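Local structure of VP5 (Halorubrum pleomorphic virus 2, 6QGI) at residues 57-62 against 111-116; 119-124 against 156-161; 177-182 against 193-198. The protein is the envelope protein of a haloarchaeal pleomorphic virus and probably fuses the viral membrane with that of the host cell. All blocks are in the same frame, centred on the assembly; numbering follows the deposited sequence.

Overall arrangement
From the N terminus, helix 37-60 supplies the first partner, and its C-terminal end meets the middle of helix 91-133 in contact 1, closing a loop of 48 residues that is almost wholly helical. Helix 91-133 runs on into contact 2, where residues 119-124 pack on strand 155-159 after a connection of 31 residues. Contact 3 then joins strand 176-186 to the end of strand 189-193 and the loop beyond it. The three follow one another in series, none nested or crossed. Strands 155-159 and 176-186 are neighbours in one antiparallel sheet. Leu114 packs on Val179 of strand 176-186 and Phe113 on Pro195 of the loop, so helix 91-133 links the sheet to helix 37-60.

Contact 1: residues 57-62 against 111-116; sequences STIVDN and SNFLKT
Thr58 and Ile59, at the C-terminal end of helix 37-60, meet Phe113 and Thr116 of helix 91-133 mainly through side chains, with no hydrogen bond across. Thr58 gives a loose touch, its OG1 4.1 Å from Thr116 CG2, while the hydroxyl hydrogen-bonds to Thr54 O one turn back. Ile59 carries most of the contact, its CA 6.9 Å from Phe113 CA. Its longer branch, CG1 and CD1, is extended (chi2 170°) and brings CD1 tip to tip against Thr116, 3.4 Å from Thr116 CB. Its CG2 faces the Phe113 ring edge, where the modelled spacing is too short to trust, and the two side chains cross at about a right angle. Thr116 OG1 bonds back to Asn112 O at 2.7 Å, fixing the rotamer, and CB, CG2 and OG1 all lie near Ile59 CD1; Thr116 N reaches Asn112 O from the opposite face of its plane. Beyond the helical turn, Asn62 folds back, its ND2 bonding to Ser57 O and Thr58 O, both at 3.0 Å and from above the carbonyl plane. Trp228 and Ile231 of helix 225-253 pack on Ile59 and Phe113, and strand 176-186 touches Leu114, so the contact is buried between helices and sheet.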
ATOM      1  N   SER A  57      -2.394   2.528   0.206  1.00 21.64           N
ATOM      2  CA  SER A  57      -2.094   1.097   0.103  1.00 21.33           C
ATOM      3  C   SER A  57      -1.247   0.776  -1.108  1.00 23.90           C
ATOM      4  O   SER A  57      -0.446  -0.157  -1.066  1.00 22.97           O
ATOM      5  CB  SER A  57      -3.377   0.274   0.044  1.00 24.71           C
ATOM      6  OG  SER A  57      -4.177   0.485   1.193  1.00 34.74           O
ATOM      7  N   THR A  58      -1.428   1.541  -2.193  1.00 20.12           N
ATOM      8  CA  THR A  58      -0.713   1.294  -3.426  1.00 19.55           C
ATOM      9  C   THR A  58       0.430   2.281  -3.658  1.00 22.46           C
ATOM     10  O   THR A  58       1.570   1.844  -3.770  1.00 21.60           O
ATOM     11  CB  THR A  58      -1.673   1.273  -4.630  1.00 28.88           C
ATOM     12  OG1 THR A  58      -2.374   2.518  -4.704  1.00 30.00           O
ATOM     13  CG2 THR A  58      -2.657   0.100  -4.590  1.00 26.35           C
ATOM     14  N   ILE A  59       0.151   3.593  -3.717  1.00 19.48           N
ATOM     15  CA  ILE A  59       1.174   4.577  -4.079  1.00 19.70           C
ATOM     16  C   ILE A  59       1.763   5.411  -2.913  1.00 24.29           C
ATOM     17  O   ILE A  59       2.987   5.443  -2.779  1.00 24.76           O
ATOM     18  CB  ILE A  59       0.585   5.520  -5.166  1.00 22.83           C
ATOM     19  CG1 ILE A  59       0.409   4.784  -6.513  1.00 23.14           C
ATOM     20  CG2 ILE A  59       1.445   6.776  -5.328  1.00 23.65           C
ATOM     21  CD1 ILE A  59      -0.354   5.530  -7.504  1.00 33.22           C
ATOM     22  N   VAL A  60       0.921   6.126  -2.150  1.00 21.03           N
ATOM     23  CA  VAL A  60       1.338   7.106  -1.145  1.00 20.87           C
ATOM     24  C   VAL A  60       2.177   6.490  -0.016  1.00 26.28           C
ATOM     25  O   VAL A  60       3.186   7.092   0.346  1.00 25.77           O
ATOM     26  CB  VAL A  60       0.130   7.918  -0.589  1.00 23.90           C
ATOM     27  CG1 VAL A  60       0.574   9.020   0.368  1.00 23.60           C
ATOM     28  CG2 VAL A  60      -0.684   8.522  -1.734  1.00 23.38           C
ATOM     29  N   ASP A  61       1.803   5.318   0.520  1.00 24.53           N
ATOM     30  CA  ASP A  61       2.556   4.718   1.632  1.00 25.26           C
ATOM     31  C   ASP A  61       3.802   3.940   1.194  1.00 29.55           C
ATOM     32  O   ASP A  61       4.601   3.568   2.049  1.00 29.75           O
ATOM     33  CB  ASP A  61       1.645   3.817   2.484  1.00 27.54           C
ATOM     34  CG  ASP A  61       0.800   4.557   3.511  1.00 40.48           C
ATOM     35  OD1 ASP A  61       0.789   5.811   3.481  1.00 40.41           O
ATOM     36  OD2 ASP A  61       0.152   3.878   4.351  1.00 47.41           O
ATOM     37  N   ASN A  62       4.000   3.730  -0.120  1.00 25.50           N
ATOM     38  CA  ASN A  62       5.140   2.956  -0.606  1.00 25.47           C
ATOM     39  C   ASN A  62       5.980   3.754  -1.612  1.00 31.17           C
ATOM     40  O   ASN A  62       6.000   3.438  -2.799  1.00 31.07           O
ATOM     41  CB  ASN A  62       4.659   1.624  -1.219  1.00 23.74           C
ATOM     42  CG  ASN A  62       3.538   0.948  -0.456  1.00 32.44           C
ATOM     43  OD1 ASN A  62       3.636   0.691   0.737  1.00 26.51           O
ATOM     44  ND2 ASN A  62       2.442   0.665  -1.132  1.00 18.63           N
ATOM     45  N   SER A 111       2.021   5.237 -15.872  1.00 25.55           N
ATOM     46  CA  SER A 111       0.602   5.121 -16.218  1.00 25.01           C
ATOM     47  C   SER A 111      -0.214   4.656 -15.034  1.00 25.78           C
ATOM     48  O   SER A 111      -1.250   5.248 -14.768  1.00 25.76           O
ATOM     49  CB  SER A 111       0.389   4.174 -17.395  1.00 28.92           C
ATOM     50  OG  SER A 111       1.098   4.638 -18.530  1.00 38.29           O
ATOM     51  N   ASN A 112       0.253   3.623 -14.310  1.00 20.21           N
ATOM     52  CA  ASN A 112      -0.449   3.093 -13.139  1.00 18.83           C
ATOM     53  C   ASN A 112      -0.572   4.142 -12.050  1.00 22.08           C
ATOM     54  O   ASN A 112      -1.644   4.283 -11.466  1.00 21.57           O
ATOM     55  CB  ASN A 112       0.252   1.855 -12.597  1.00 16.56           C
ATOM     56  CG  ASN A 112       0.077   0.626 -13.444  1.00 28.61           C
ATOM     57  OD1 ASN A 112      -0.940   0.422 -14.118  1.00 21.71           O
ATOM     58  ND2 ASN A 112       1.083  -0.223 -13.437  1.00 19.47           N
ATOM     59  N   PHE A 113       0.520   4.892 -11.803  1.00 18.27           N
ATOM     60  CA  PHE A 113       0.604   5.957 -10.813  1.00 17.79           C
ATOM     61  C   PHE A 113      -0.345   7.116 -11.159  1.00 20.83           C
ATOM     62  O   PHE A 113      -0.997   7.659 -10.271  1.00 19.79           O
ATOM     63  CB  PHE A 113       2.059   6.443 -10.711  1.00 20.07           C
ATOM     64  CG  PHE A 113       2.308   7.627  -9.807  1.00 22.01           C
ATOM     65  CD1 PHE A 113       2.459   7.457  -8.440  1.00 25.41           C
ATOM     66  CD2 PHE A 113       2.460   8.904 -10.332  1.00 24.44           C
ATOM     67  CE1 PHE A 113       2.695   8.553  -7.608  1.00 26.68           C
ATOM     68  CE2 PHE A 113       2.698   9.996  -9.499  1.00 27.48           C
ATOM     69  CZ  PHE A 113       2.822   9.812  -8.144  1.00 25.75           C
ATOM     70  N   LEU A 114      -0.416   7.491 -12.443  1.00 18.27           N
ATOM     71  CA  LEU A 114      -1.253   8.606 -12.887  1.00 18.47           C
ATOM     72  C   LEU A 114      -2.719   8.205 -13.033  1.00 22.77           C
ATOM     73  O   LEU A 114      -3.580   9.055 -12.817  1.00 23.69           O
ATOM     74  CB  LEU A 114      -0.726   9.234 -14.187  1.00 18.96           C
ATOM     75  CG  LEU A 114       0.660   9.883 -14.068  1.00 23.13           C
ATOM     76  CD1 LEU A 114       1.226  10.251 -15.417  1.00 23.46           C
ATOM     77  CD2 LEU A 114       0.656  11.038 -13.079  1.00 24.60           C
ATOM     78  N   LYS A 115      -3.009   6.920 -13.332  1.00 18.12           N
ATOM     79  CA  LYS A 115      -4.381   6.410 -13.426  1.00 18.09           C
ATOM     80  C   LYS A 115      -5.032   6.395 -12.036  1.00 21.40           C
ATOM     81  O   LYS A 115      -6.227   6.668 -11.911  1.00 21.39           O
ATOM     82  CB  LYS A 115      -4.411   5.011 -14.048  1.00 20.69           C
ATOM     83  CG  LYS A 115      -4.432   4.977 -15.559  1.00 33.42           C
ATOM     84  CD  LYS A 115      -4.392   3.550 -16.085  1.00 42.87           C
ATOM     85  CE  LYS A 115      -3.944   3.497 -17.526  1.00 53.21           C
ATOM     86  NZ  LYS A 115      -4.948   4.097 -18.447  1.00 64.40           N
ATOM     87  N   THR A 116      -4.225   6.092 -10.997  1.00 16.92           N
ATOM     88  CA  THR A 116      -4.631   6.070  -9.587  1.00 15.83           C
ATOM     89  C   THR A 116      -5.051   7.482  -9.168  1.00 19.29           C
ATOM     90  O   THR A 116      -6.059   7.619  -8.473  1.00 19.79           O
ATOM     91  CB  THR A 116      -3.493   5.519  -8.711  1.00 19.24           C
ATOM     92  OG1 THR A 116      -3.080   4.254  -9.219  1.00 14.21           O
ATOM     93  CG2 THR A 116      -3.881   5.374  -7.238  1.00 16.91           C
TER

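Contact 2: residues 119-124 against 156-161; sequences ESVAEL and LLANPS
Ala122 and Pro160 bring the two backbones closest, with 4.9 Å between Ala122 CA and Pro160 CA. Helix 119-124 and strand 156-159 run at 126° to each other, more antiparallel than parallel, and their axes approach to 7.2 Å. The strand thus slants across the helix, and the chain stays near it past the strand end, through Pro160. No hydrogen bond spans the gap.

Ala158 is the hub on the strand side: its methyl points at the helix and is met by two residues one turn apart. Val121 CG1 lies 3.8 Å from Ala158 CB, and Leu124 CD2 comes within 3.9 Å of the same methyl, with Leu124 CG equally near. The backbone also takes part, Val121 O being 3.5 Å from Ala158 CB. Val121 CG1 is set anti to its backbone nitrogen (chi1 178°), which turns it toward the strand, where it also touches Asn159 O at 3.7 Å. The proline ring lies against the backbone of Ala122, Pro160 CB standing 4.1 Å from Ala122 CA.

Asn159 turns its side chain from the helix, and its ND2 hydrogen-bonds to Glu183 and Thr181 of the adjoining strand 176-186. Val182 of that strand touches Val121, and Leu128, a turn further along helix 91-133, also packs on Ala158.

With methyls, a proline ring and backbone carbonyls as the touching groups, this is helix-on-sheet packing held by van der Waals contact, and probably by partial exclusion of water. The small Ala122 is consistent with the close approach to Pro160. The contact is thus apolar in character, with no hydrogen bond across it and the polar end of Asn159 directed to Glu183 and Thr181 within the sheet.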
ATOM      1  N   GLU A 119      -8.362   8.472 -11.307  1.00 17.72           N
ATOM      2  CA  GLU A 119      -9.564   7.869 -10.719  1.00 17.35           C
ATOM      3  C   GLU A 119     -10.012   8.625  -9.474  1.00 20.97           C
ATOM      4  O   GLU A 119     -11.213   8.710  -9.220  1.00 21.79           O
ATOM      5  CB  GLU A 119      -9.349   6.382 -10.386  1.00 18.07           C
ATOM      6  CG  GLU A 119     -10.615   5.546 -10.525  1.00 26.69           C
ATOM      7  CD  GLU A 119     -11.320   5.581 -11.871  1.00 41.61           C
ATOM      8  OE1 GLU A 119     -10.630   5.661 -12.912  1.00 29.19           O
ATOM      9  OE2 GLU A 119     -12.571   5.521 -11.885  1.00 41.14           O
ATOM     10  N   SER A 120      -9.059   9.196  -8.723  1.00 16.21           N
ATOM     11  CA  SER A 120      -9.345   9.987  -7.527  1.00 15.79           C
ATOM     12  C   SER A 120      -9.984  11.338  -7.901  1.00 18.89           C
ATOM     13  O   SER A 120     -10.961  11.734  -7.268  1.00 17.95           O
ATOM     14  CB  SER A 120      -8.073  10.215  -6.719  1.00 19.42           C
ATOM     15  OG  SER A 120      -7.278   9.056  -6.538  1.00 28.24           O
ATOM     16  N   VAL A 121      -9.437  12.030  -8.934  1.00 16.16           N
ATOM     17  CA  VAL A 121      -9.927  13.330  -9.425  1.00 17.21           C
ATOM     18  C   VAL A 121     -11.311  13.135 -10.080  1.00 22.25           C
ATOM     19  O   VAL A 121     -12.211  13.941  -9.832  1.00 22.19           O
ATOM     20  CB  VAL A 121      -8.915  14.037 -10.380  1.00 21.53           C
ATOM     21  CG1 VAL A 121      -9.470  15.359 -10.912  1.00 22.26           C
ATOM     22  CG2 VAL A 121      -7.579  14.275  -9.689  1.00 20.88           C
ATOM     23  N   ALA A 122     -11.481  12.056 -10.887  1.00 19.39           N
ATOM     24  CA  ALA A 122     -12.747  11.710 -11.548  1.00 20.14           C
ATOM     25  C   ALA A 122     -13.861  11.480 -10.515  1.00 25.14           C
ATOM     26  O   ALA A 122     -14.977  11.985 -10.682  1.00 25.28           O
ATOM     27  CB  ALA A 122     -12.568  10.470 -12.410  1.00 20.69           C
ATOM     28  N   GLU A 123     -13.538  10.734  -9.440  1.00 21.81           N
ATOM     29  CA  GLU A 123     -14.432  10.433  -8.321  1.00 21.54           C
ATOM     30  C   GLU A 123     -14.773  11.710  -7.565  1.00 26.77           C
ATOM     31  O   GLU A 123     -15.926  11.882  -7.162  1.00 27.35           O
ATOM     32  CB  GLU A 123     -13.762   9.418  -7.389  1.00 21.80           C
ATOM     33  CG  GLU A 123     -14.658   8.833  -6.321  1.00 28.89           C
ATOM     34  CD  GLU A 123     -13.900   7.907  -5.398  1.00 46.34           C
ATOM     35  OE1 GLU A 123     -14.304   6.729  -5.277  1.00 39.81           O
ATOM     36  OE2 GLU A 123     -12.901   8.358  -4.795  1.00 44.65           O
ATOM     37  N   LEU A 124     -13.772  12.608  -7.385  1.00 22.94           N
ATOM     38  CA  LEU A 124     -13.949  13.899  -6.724  1.00 23.32           C
ATOM     39  C   LEU A 124     -14.901  14.764  -7.540  1.00 29.73           C
ATOM     40  O   LEU A 124     -15.768  15.412  -6.959  1.00 30.15           O
ATOM     41  CB  LEU A 124     -12.598  14.619  -6.503  1.00 23.02           C
ATOM     42  CG  LEU A 124     -12.638  16.016  -5.846  1.00 28.19           C
ATOM     43  CD1 LEU A 124     -13.193  15.963  -4.425  1.00 27.97           C
ATOM     44  CD2 LEU A 124     -11.269  16.669  -5.854  1.00 30.40           C
ATOM     45  N   LEU A 156     -13.731  24.896  -5.173  1.00 24.83           N
ATOM     46  CA  LEU A 156     -12.930  23.677  -5.223  1.00 23.56           C
ATOM     47  C   LEU A 156     -13.483  22.862  -6.380  1.00 28.12           C
ATOM     48  O   LEU A 156     -14.653  22.474  -6.350  1.00 27.88           O
ATOM     49  CB  LEU A 156     -12.978  22.916  -3.878  1.00 22.46           C
ATOM     50  CG  LEU A 156     -12.431  21.479  -3.832  1.00 25.72           C
ATOM     51  CD1 LEU A 156     -10.919  21.438  -4.012  1.00 25.57           C
ATOM     52  CD2 LEU A 156     -12.817  20.803  -2.541  1.00 26.36           C
ATOM     53  N   LEU A 157     -12.675  22.685  -7.438  1.00 25.14           N
ATOM     54  CA  LEU A 157     -13.089  21.981  -8.651  1.00 25.19           C
ATOM     55  C   LEU A 157     -12.144  20.829  -9.006  1.00 28.42           C
ATOM     56  O   LEU A 157     -10.993  20.801  -8.575  1.00 27.04           O
ATOM     57  CB  LEU A 157     -13.197  22.969  -9.829  1.00 26.79           C
ATOM     58  CG  LEU A 157     -14.221  24.113  -9.676  1.00 33.27           C
ATOM     59  CD1 LEU A 157     -14.017  25.175 -10.724  1.00 34.97           C
ATOM     60  CD2 LEU A 157     -15.657  23.599  -9.697  1.00 36.37           C
ATOM     61  N   ALA A 158     -12.657  19.858  -9.765  1.00 25.31           N
ATOM     62  CA  ALA A 158     -11.906  18.695 -10.216  1.00 24.39           C
ATOM     63  C   ALA A 158     -12.090  18.532 -11.715  1.00 29.45           C
ATOM     64  O   ALA A 158     -13.221  18.462 -12.200  1.00 29.56           O
ATOM     65  CB  ALA A 158     -12.353  17.450  -9.472  1.00 24.13           C
ATOM     66  N   ASN A 159     -10.973  18.547 -12.451  1.00 26.87           N
ATOM     67  CA  ASN A 159     -10.966  18.428 -13.906  1.00 27.50           C
ATOM     68  C   ASN A 159     -10.418  17.049 -14.286  1.00 30.84           C
ATOM     69  O   ASN A 159      -9.202  16.864 -14.252  1.00 29.67           O
ATOM     70  CB  ASN A 159     -10.148  19.559 -14.519  1.00 26.78           C
ATOM     71  CG  ASN A 159     -10.495  20.900 -13.945  1.00 40.56           C
ATOM     72  OD1 ASN A 159     -11.505  21.512 -14.298  1.00 37.96           O
ATOM     73  ND2 ASN A 159      -9.663  21.382 -13.044  1.00 30.33           N
ATOM     74  N   PRO A 160     -11.292  16.049 -14.576  1.00 27.84           N
ATOM     75  CA  PRO A 160     -10.788  14.698 -14.893  1.00 26.98           C
ATOM     76  C   PRO A 160     -10.005  14.636 -16.200  1.00 31.49           C
ATOM     77  O   PRO A 160     -10.194  15.497 -17.061  1.00 31.71           O
ATOM     78  CB  PRO A 160     -12.066  13.846 -14.997  1.00 28.52           C
ATOM     79  CG  PRO A 160     -13.143  14.660 -14.403  1.00 33.32           C
ATOM     80  CD  PRO A 160     -12.765  16.087 -14.631  1.00 29.77           C
ATOM     81  N   SER A 161      -9.142  13.606 -16.355  1.00 27.62           N
ATOM     82  CA  SER A 161      -8.348  13.390 -17.570  1.00 27.63           C
ATOM     83  C   SER A 161      -9.248  13.508 -18.804  1.00 31.41           C
ATOM     84  O   SER A 161     -10.364  12.981 -18.817  1.00 30.40           O
ATOM     85  CB  SER A 161      -7.644  12.037 -17.531  1.00 30.51           C
ATOM     86  OG  SER A 161      -8.551  10.951 -17.459  1.00 41.73           O
TER

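Contact 3: residues 177-182 against 193-198; sequences MSVGTV and YDPMSG
Val182 and Tyr193 form an antiparallel hydrogen-bonded pair, their CA atoms 4.8 Å apart. Val182 N donates to Tyr193 O at 2.9 Å, in the carbonyl plane and on a lone pair, with an N-H...O angle of 165°. The return bond, Tyr193 N to Val182 O, is 2.8 Å long but more bent, at 146°. Just before the pair, Thr181 CA adds a CA-H...O contact to Tyr193 O.

The Tyr193 side chain leaves the sheet on the same face as Val182. Its CB meets Val182 O at 3.6 Å and then Val182 CB at 4.1 Å, and the two side chains cross obliquely. CG and CD2 then pass Val182 O, which sits at a slant to the ring, and CD2 also brushes Val182 CG1. The side chain also touches Ala225 and Leu199, and at the tip OH hydrogen-bonds to Leu206 N.

Past Tyr193 the chain bends over Val179. Pro195 CD meets Val179 CG1 tip to tip at 3.9 Å. Met196 is bent at chi2 and chi3, a hooked shape that returns its methyl CE to 3.8 Å from Val179 CG2. Asp194 stabilises the bend: its OD1 accepts from Ser197 N at 2.8 Å and from Ser197 OG, the two donors coming from opposite faces of the carboxylate, while OD2 bonds to Thr167. Two bonds on OD1 and one on OD2 thus fix how the carboxylate is turned. Trp117 and Asn118 of helix 91-133 bond to the backbone of Gly180 between the two strand pieces.

An Asx motif at Asp194 here follows the last bridge of a beta hairpin, strands 176-186 and 189-193, as the chain leaves the antiparallel sheet that packs on helix 91-133.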
ATOM      1  N   MET A 177      -0.362  11.294 -22.079  1.00 31.56           N
ATOM      2  CA  MET A 177      -1.428  10.880 -21.177  1.00 29.94           C
ATOM      3  C   MET A 177      -2.019  12.107 -20.484  1.00 32.46           C
ATOM      4  O   MET A 177      -1.264  12.943 -19.988  1.00 31.96           O
ATOM      5  CB  MET A 177      -0.867   9.890 -20.141  1.00 31.06           C
ATOM      6  CG  MET A 177      -1.918   9.262 -19.265  1.00 34.01           C
ATOM      7  SD  MET A 177      -1.207   8.259 -17.951  1.00 36.67           S
ATOM      8  CE  MET A 177      -2.679   7.704 -17.189  1.00 32.73           C
ATOM      9  N   SER A 178      -3.354  12.216 -20.447  1.00 28.22           N
ATOM     10  CA  SER A 178      -4.015  13.323 -19.762  1.00 27.60           C
ATOM     11  C   SER A 178      -4.124  12.993 -18.270  1.00 29.41           C
ATOM     12  O   SER A 178      -4.527  11.883 -17.918  1.00 28.49           O
ATOM     13  CB  SER A 178      -5.388  13.599 -20.366  1.00 31.37           C
ATOM     14  OG  SER A 178      -5.947  14.796 -19.848  1.00 37.47           O
ATOM     15  N   VAL A 179      -3.704  13.920 -17.399  1.00 25.00           N
ATOM     16  CA  VAL A 179      -3.756  13.720 -15.951  1.00 23.56           C
ATOM     17  C   VAL A 179      -4.718  14.738 -15.344  1.00 26.36           C
ATOM     18  O   VAL A 179      -4.628  15.938 -15.635  1.00 25.85           O
ATOM     19  CB  VAL A 179      -2.361  13.745 -15.260  1.00 27.40           C
ATOM     20  CG1 VAL A 179      -2.485  13.606 -13.738  1.00 26.45           C
ATOM     21  CG2 VAL A 179      -1.460  12.647 -15.815  1.00 26.93           C
ATOM     22  N   GLY A 180      -5.628  14.224 -14.514  1.00 22.10           N
ATOM     23  CA  GLY A 180      -6.645  14.995 -13.815  1.00 21.96           C
ATOM     24  C   GLY A 180      -6.053  16.016 -12.869  1.00 25.37           C
ATOM     25  O   GLY A 180      -4.989  15.774 -12.291  1.00 24.06           O
ATOM     26  N   THR A 181      -6.721  17.183 -12.731  1.00 22.04           N
ATOM     27  CA  THR A 181      -6.226  18.237 -11.845  1.00 21.32           C
ATOM     28  C   THR A 181      -7.236  18.632 -10.784  1.00 25.05           C
ATOM     29  O   THR A 181      -8.442  18.665 -11.042  1.00 25.03           O
ATOM     30  CB  THR A 181      -5.788  19.501 -12.609  1.00 24.94           C
ATOM     31  OG1 THR A 181      -6.909  20.098 -13.264  1.00 23.24           O
ATOM     32  CG2 THR A 181      -4.646  19.252 -13.568  1.00 21.15           C
ATOM     33  N   VAL A 182      -6.718  18.957  -9.594  1.00 21.17           N
ATOM     34  CA  VAL A 182      -7.479  19.489  -8.468  1.00 21.04           C
ATOM     35  C   VAL A 182      -7.330  21.010  -8.590  1.00 27.35           C
ATOM     36  O   VAL A 182      -6.220  21.532  -8.500  1.00 26.93           O
ATOM     37  CB  VAL A 182      -7.024  18.917  -7.097  1.00 23.26           C
ATOM     38  CG1 VAL A 182      -7.881  19.468  -5.963  1.00 23.27           C
ATOM     39  CG2 VAL A 182      -7.059  17.392  -7.099  1.00 21.88           C
ATOM     40  N   TYR A 193      -3.588  21.299  -9.333  1.00 24.05           N
ATOM     41  CA  TYR A 193      -2.738  20.309  -8.673  1.00 22.38           C
ATOM     42  C   TYR A 193      -2.779  18.981  -9.382  1.00 24.71           C
ATOM     43  O   TYR A 193      -3.855  18.473  -9.698  1.00 23.92           O
ATOM     44  CB  TYR A 193      -3.141  20.088  -7.201  1.00 22.86           C
ATOM     45  CG  TYR A 193      -3.250  21.331  -6.343  1.00 25.81           C
ATOM     46  CD1 TYR A 193      -2.337  22.373  -6.460  1.00 28.39           C
ATOM     47  CD2 TYR A 193      -4.226  21.423  -5.351  1.00 26.38           C
ATOM     48  CE1 TYR A 193      -2.422  23.503  -5.653  1.00 29.40           C
ATOM     49  CE2 TYR A 193      -4.297  22.534  -4.517  1.00 27.75           C
ATOM     50  CZ  TYR A 193      -3.397  23.569  -4.671  1.00 35.92           C
ATOM     51  OH  TYR A 193      -3.506  24.673  -3.871  1.00 36.98           O
ATOM     52  N   ASP A 194      -1.598  18.395  -9.578  1.00 20.52           N
ATOM     53  CA  ASP A 194      -1.406  17.086 -10.191  1.00 19.98           C
ATOM     54  C   ASP A 194      -0.113  16.484  -9.587  1.00 23.77           C
ATOM     55  O   ASP A 194       0.644  17.235  -8.964  1.00 23.59           O
ATOM     56  CB  ASP A 194      -1.372  17.195 -11.742  1.00 22.72           C
ATOM     57  CG  ASP A 194      -0.304  18.092 -12.332  1.00 35.32           C
ATOM     58  OD1 ASP A 194       0.452  18.680 -11.573  1.00 37.05           O
ATOM     59  OD2 ASP A 194      -0.221  18.180 -13.553  1.00 43.95           O
ATOM     60  N   PRO A 195       0.174  15.168  -9.714  1.00 19.92           N
ATOM     61  CA  PRO A 195       1.398  14.624  -9.096  1.00 19.78           C
ATOM     62  C   PRO A 195       2.723  15.208  -9.629  1.00 25.97           C
ATOM     63  O   PRO A 195       3.739  15.100  -8.940  1.00 25.93           O
ATOM     64  CB  PRO A 195       1.315  13.127  -9.402  1.00 20.77           C
ATOM     65  CG  PRO A 195      -0.098  12.865  -9.705  1.00 24.75           C
ATOM     66  CD  PRO A 195      -0.609  14.099 -10.357  1.00 20.95           C
ATOM     67  N   MET A 196       2.687  15.823 -10.816  1.00 23.47           N
ATOM     68  CA  MET A 196       3.911  16.395 -11.441  1.00 23.43           C
ATOM     69  C   MET A 196       4.199  17.812 -10.926  1.00 28.26           C
ATOM     70  O   MET A 196       5.374  18.092 -10.616  1.00 28.32           O
ATOM     71  CB  MET A 196       3.776  16.431 -12.967  1.00 25.88           C
ATOM     72  CG  MET A 196       3.489  15.073 -13.581  1.00 28.50           C
ATOM     73  SD  MET A 196       1.747  14.601 -13.442  1.00 32.05           S
ATOM     74  CE  MET A 196       1.086  15.340 -14.934  1.00 27.76           C
ATOM     75  N   SER A 197       3.178  18.674 -10.853  1.00 25.47           N
ATOM     76  CA  SER A 197       3.373  20.058 -10.421  1.00 26.09           C
ATOM     77  C   SER A 197       3.377  20.204  -8.898  1.00 30.79           C
ATOM     78  O   SER A 197       4.084  21.067  -8.374  1.00 31.23           O
ATOM     79  CB  SER A 197       2.305  20.966 -11.023  1.00 28.92           C
ATOM     80  OG  SER A 197       1.050  20.866 -10.365  1.00 34.45           O
ATOM     81  N   GLY A 198       2.590  19.375  -8.213  1.00 26.81           N
ATOM     82  CA  GLY A 198       2.432  19.439  -6.766  1.00 26.26           C
ATOM     83  C   GLY A 198       1.657  20.679  -6.368  1.00 30.96           C
ATOM     84  O   GLY A 198       0.806  21.146  -7.131  1.00 31.56           O
TER